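Long-range contact in branched-chain amino acid transport system substrate-binding protein (Rhodopseudomonas palustris, PDB 4JB0), which probably captures small aromatic acids derived from lignin, such as ferulate, for uptake by an ABC transporter: residues 21-26 with 276-281. Numbering follows the deposited sequence.
Sequences GIPERN and SRSQFA. With FER (3-(4-hydroxy-3-methoxyphenyl)-2-propenoic acid), chain B.
Glu24 and Ala281 bring helix 18-26 against the N-terminal turn of helix 279-299 at close range, their CA atoms 4.3 Å apart. Pro23 packs against this turn: its ring carbon CB lies 3.8 Å from Ala281 CB and also touches Ser278 OG, while the Ala281 methyl rests near the carbonyl oxygen of Pro23. Ser278 is the N-cap of the second helix. A chi1 of 73° turns its hydroxyl back over the first turn, where OG takes an almost straight bond from Ala281 N at 3.1 Å, and a weak one from Phe280 N. The Glu24 side chain passes along this turn and ends at the ligand; its CG passes 3.3 Å from Phe280 O. Beyond CG the chain is extended (chi2 -175°), which brings OE2 to within 3.1 Å of the ferulate methoxy carbon C10, while OE1 is bonded to Ser74. Were Glu24 an alanine, the methoxy carbon and the carbonyl of Phe280 would probably each lose a neighbour, and Ser74 would be left without its carboxylate partner. The Phe280 ring meets the same methoxy group with its edge, CD1 lying 3.2 Å from O3, which sits near the ring plane. From the same turn Gln279 NE2 donates to the phenolic O4 over 3.1 Å; the same NE2 is also bonded to Gln114, and OE1 to the backbone N of Gly243. Here two helices far apart in sequence together contribute part of the wall around the guaiacyl ring, in the interdomain cleft characteristic of periplasmic binding proteins.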
loop_
_atom_site.group_PDB
_atom_site.type_symbol
_atom_site.label_atom_id
_atom_site.label_comp_id
_atom_site.label_asym_id
_atom_site.label_seq_id
_atom_site.Cartn_x
_atom_site.Cartn_y
_atom_site.Cartn_z
ATOM N N GLY A 21 -0.312 2.627 10.122
ATOM C CA GLY A 21 -1.691 2.298 10.579
ATOM C C GLY A 21 -2.469 3.488 11.148
ATOM O O GLY A 21 -3.686 3.538 11.060
ATOM N N ILE A 22 -1.802 4.410 11.824
ATOM C CA ILE A 22 -2.576 5.567 12.318
ATOM C C ILE A 22 -3.354 6.326 11.199
ATOM O O ILE A 22 -4.552 6.637 11.352
ATOM C CB ILE A 22 -1.723 6.494 13.145
ATOM C CG1 ILE A 22 -1.595 5.897 14.564
ATOM C CG2 ILE A 22 -2.369 7.903 13.238
ATOM C CD1 ILE A 22 -0.446 6.505 15.386
ATOM N N PRO A 23 -2.704 6.602 10.069
ATOM C CA PRO A 23 -3.515 7.280 9.037
ATOM C C PRO A 23 -4.661 6.465 8.481
ATOM O O PRO A 23 -5.737 7.022 8.167
ATOM C CB PRO A 23 -2.502 7.624 7.950
ATOM C CG PRO A 23 -1.180 7.774 8.701
ATOM C CD PRO A 23 -1.265 6.695 9.807
ATOM N N GLU A 24 -4.475 5.143 8.351
ATOM C CA GLU A 24 -5.577 4.278 7.918
ATOM C C GLU A 24 -6.778 4.360 8.857
ATOM O O GLU A 24 -7.941 4.396 8.429
ATOM C CB GLU A 24 -5.071 2.810 7.779
ATOM C CG GLU A 24 -3.885 2.756 6.801
ATOM C CD GLU A 24 -3.362 1.395 6.473
ATOM O OE1 GLU A 24 -3.281 0.514 7.361
ATOM O OE2 GLU A 24 -3.008 1.214 5.288
ATOM N N ARG A 25 -6.490 4.311 10.152
ATOM C CA ARG A 25 -7.529 4.345 11.156
ATOM C C ARG A 25 -8.167 5.751 11.178
ATOM O O ARG A 25 -9.395 5.886 11.265
ATOM C CB ARG A 25 -6.886 4.034 12.511
ATOM C CG ARG A 25 -7.876 3.834 13.653
ATOM C CD ARG A 25 -8.266 5.159 14.444
ATOM N NE ARG A 25 -7.186 6.159 14.628
ATOM C CZ ARG A 25 -6.275 6.159 15.612
ATOM N NH1 ARG A 25 -6.252 5.172 16.497
ATOM N NH2 ARG A 25 -5.357 7.135 15.701
ATOM N N ASN A 26 -7.324 6.792 11.163
ATOM C CA ASN A 26 -7.874 8.189 11.043
ATOM C C ASN A 26 -8.821 8.397 9.864
ATOM O O ASN A 26 -9.863 9.090 9.977
ATOM C CB ASN A 26 -6.733 9.204 10.974
ATOM C CG ASN A 26 -5.952 9.306 12.274
ATOM O OD1 ASN A 26 -6.353 8.779 13.292
ATOM N ND2 ASN A 26 -4.828 10.022 12.233
ATOM N N SER A 276 -0.581 16.676 5.339
ATOM C CA SER A 276 -0.764 15.443 6.147
ATOM C C SER A 276 -1.313 14.238 5.360
ATOM O O SER A 276 -1.496 13.157 5.935
ATOM C CB SER A 276 -1.619 15.727 7.352
ATOM O OG SER A 276 -2.900 16.138 6.924
ATOM N N ARG A 277 -1.524 14.416 4.049
ATOM C CA ARG A 277 -1.997 13.338 3.164
ATOM C C ARG A 277 -0.923 12.250 3.115
ATOM O O ARG A 277 0.279 12.514 3.356
ATOM C CB ARG A 277 -2.220 13.890 1.749
ATOM C CG ARG A 277 -0.893 14.153 1.041
ATOM C CD ARG A 277 -1.011 14.904 -0.305
ATOM N NE ARG A 277 -1.803 16.118 -0.135
ATOM C CZ ARG A 277 -2.166 16.933 -1.129
ATOM N NH1 ARG A 277 -1.804 16.676 -2.371
ATOM N NH2 ARG A 277 -2.906 18.023 -0.857
ATOM N N SER A 278 -1.345 11.043 2.785
ATOM C CA SER A 278 -0.425 9.923 2.733
ATOM C C SER A 278 -0.993 8.823 1.873
ATOM O O SER A 278 -2.217 8.684 1.690
ATOM C CB SER A 278 -0.100 9.391 4.140
ATOM O OG SER A 278 -1.201 8.676 4.686
ATOM N N GLN A 279 -0.068 8.048 1.362
ATOM C CA GLN A 279 -0.345 6.777 0.667
ATOM C C GLN A 279 -1.269 5.941 1.525
ATOM O O GLN A 279 -2.178 5.270 0.993
ATOM C CB GLN A 279 0.998 6.082 0.386
ATOM C CG GLN A 279 0.929 4.655 -0.040
ATOM C CD GLN A 279 0.646 4.552 -1.514
ATOM O OE1 GLN A 279 0.603 5.549 -2.174
ATOM N NE2 GLN A 279 0.591 3.343 -2.050
ATOM N N PHE A 280 -1.069 6.001 2.864
ATOM C CA PHE A 280 -1.670 4.962 3.709
ATOM C C PHE A 280 -3.126 5.268 4.071
ATOM O O PHE A 280 -3.970 4.414 3.994
ATOM C CB PHE A 280 -0.812 4.742 4.954
ATOM C CG PHE A 280 0.648 4.803 4.654
ATOM C CD1 PHE A 280 1.194 3.996 3.657
ATOM C CD2 PHE A 280 1.458 5.713 5.295
ATOM C CE1 PHE A 280 2.550 4.066 3.363
ATOM C CE2 PHE A 280 2.824 5.779 5.024
ATOM C CZ PHE A 280 3.352 4.973 4.034
ATOM N N ALA A 281 -3.399 6.522 4.407
ATOM C CA ALA A 281 -4.757 6.947 4.659
ATOM C C ALA A 281 -5.688 6.582 3.495
ATOM O O ALA A 281 -6.861 6.188 3.693
ATOM C CB ALA A 281 -4.794 8.460 4.996
HETATM C C4 FER B . 1.669 0.659 1.045
HETATM C C5 FER B . 2.840 0.114 0.536
HETATM C C6 FER B . 3.694 -0.538 1.417
HETATM C C3 FER B . 1.351 0.560 2.388
HETATM C C2 FER B . 2.212 -0.102 3.269
HETATM C C1 FER B . 3.389 -0.656 2.767
HETATM C C10 FER B . -0.113 1.001 4.294
HETATM C C7 FER B . 4.232 -1.345 3.780
HETATM C C8 FER B . 4.808 -2.533 3.586
HETATM C C9 FER B . 5.552 -3.183 4.698
HETATM O O1 FER B . 6.265 -2.521 5.502
HETATM O O2 FER B . 5.343 -4.417 4.852
HETATM O O4 FER B . 0.823 1.283 0.212
HETATM O O3 FER B . 0.182 1.098 2.879
#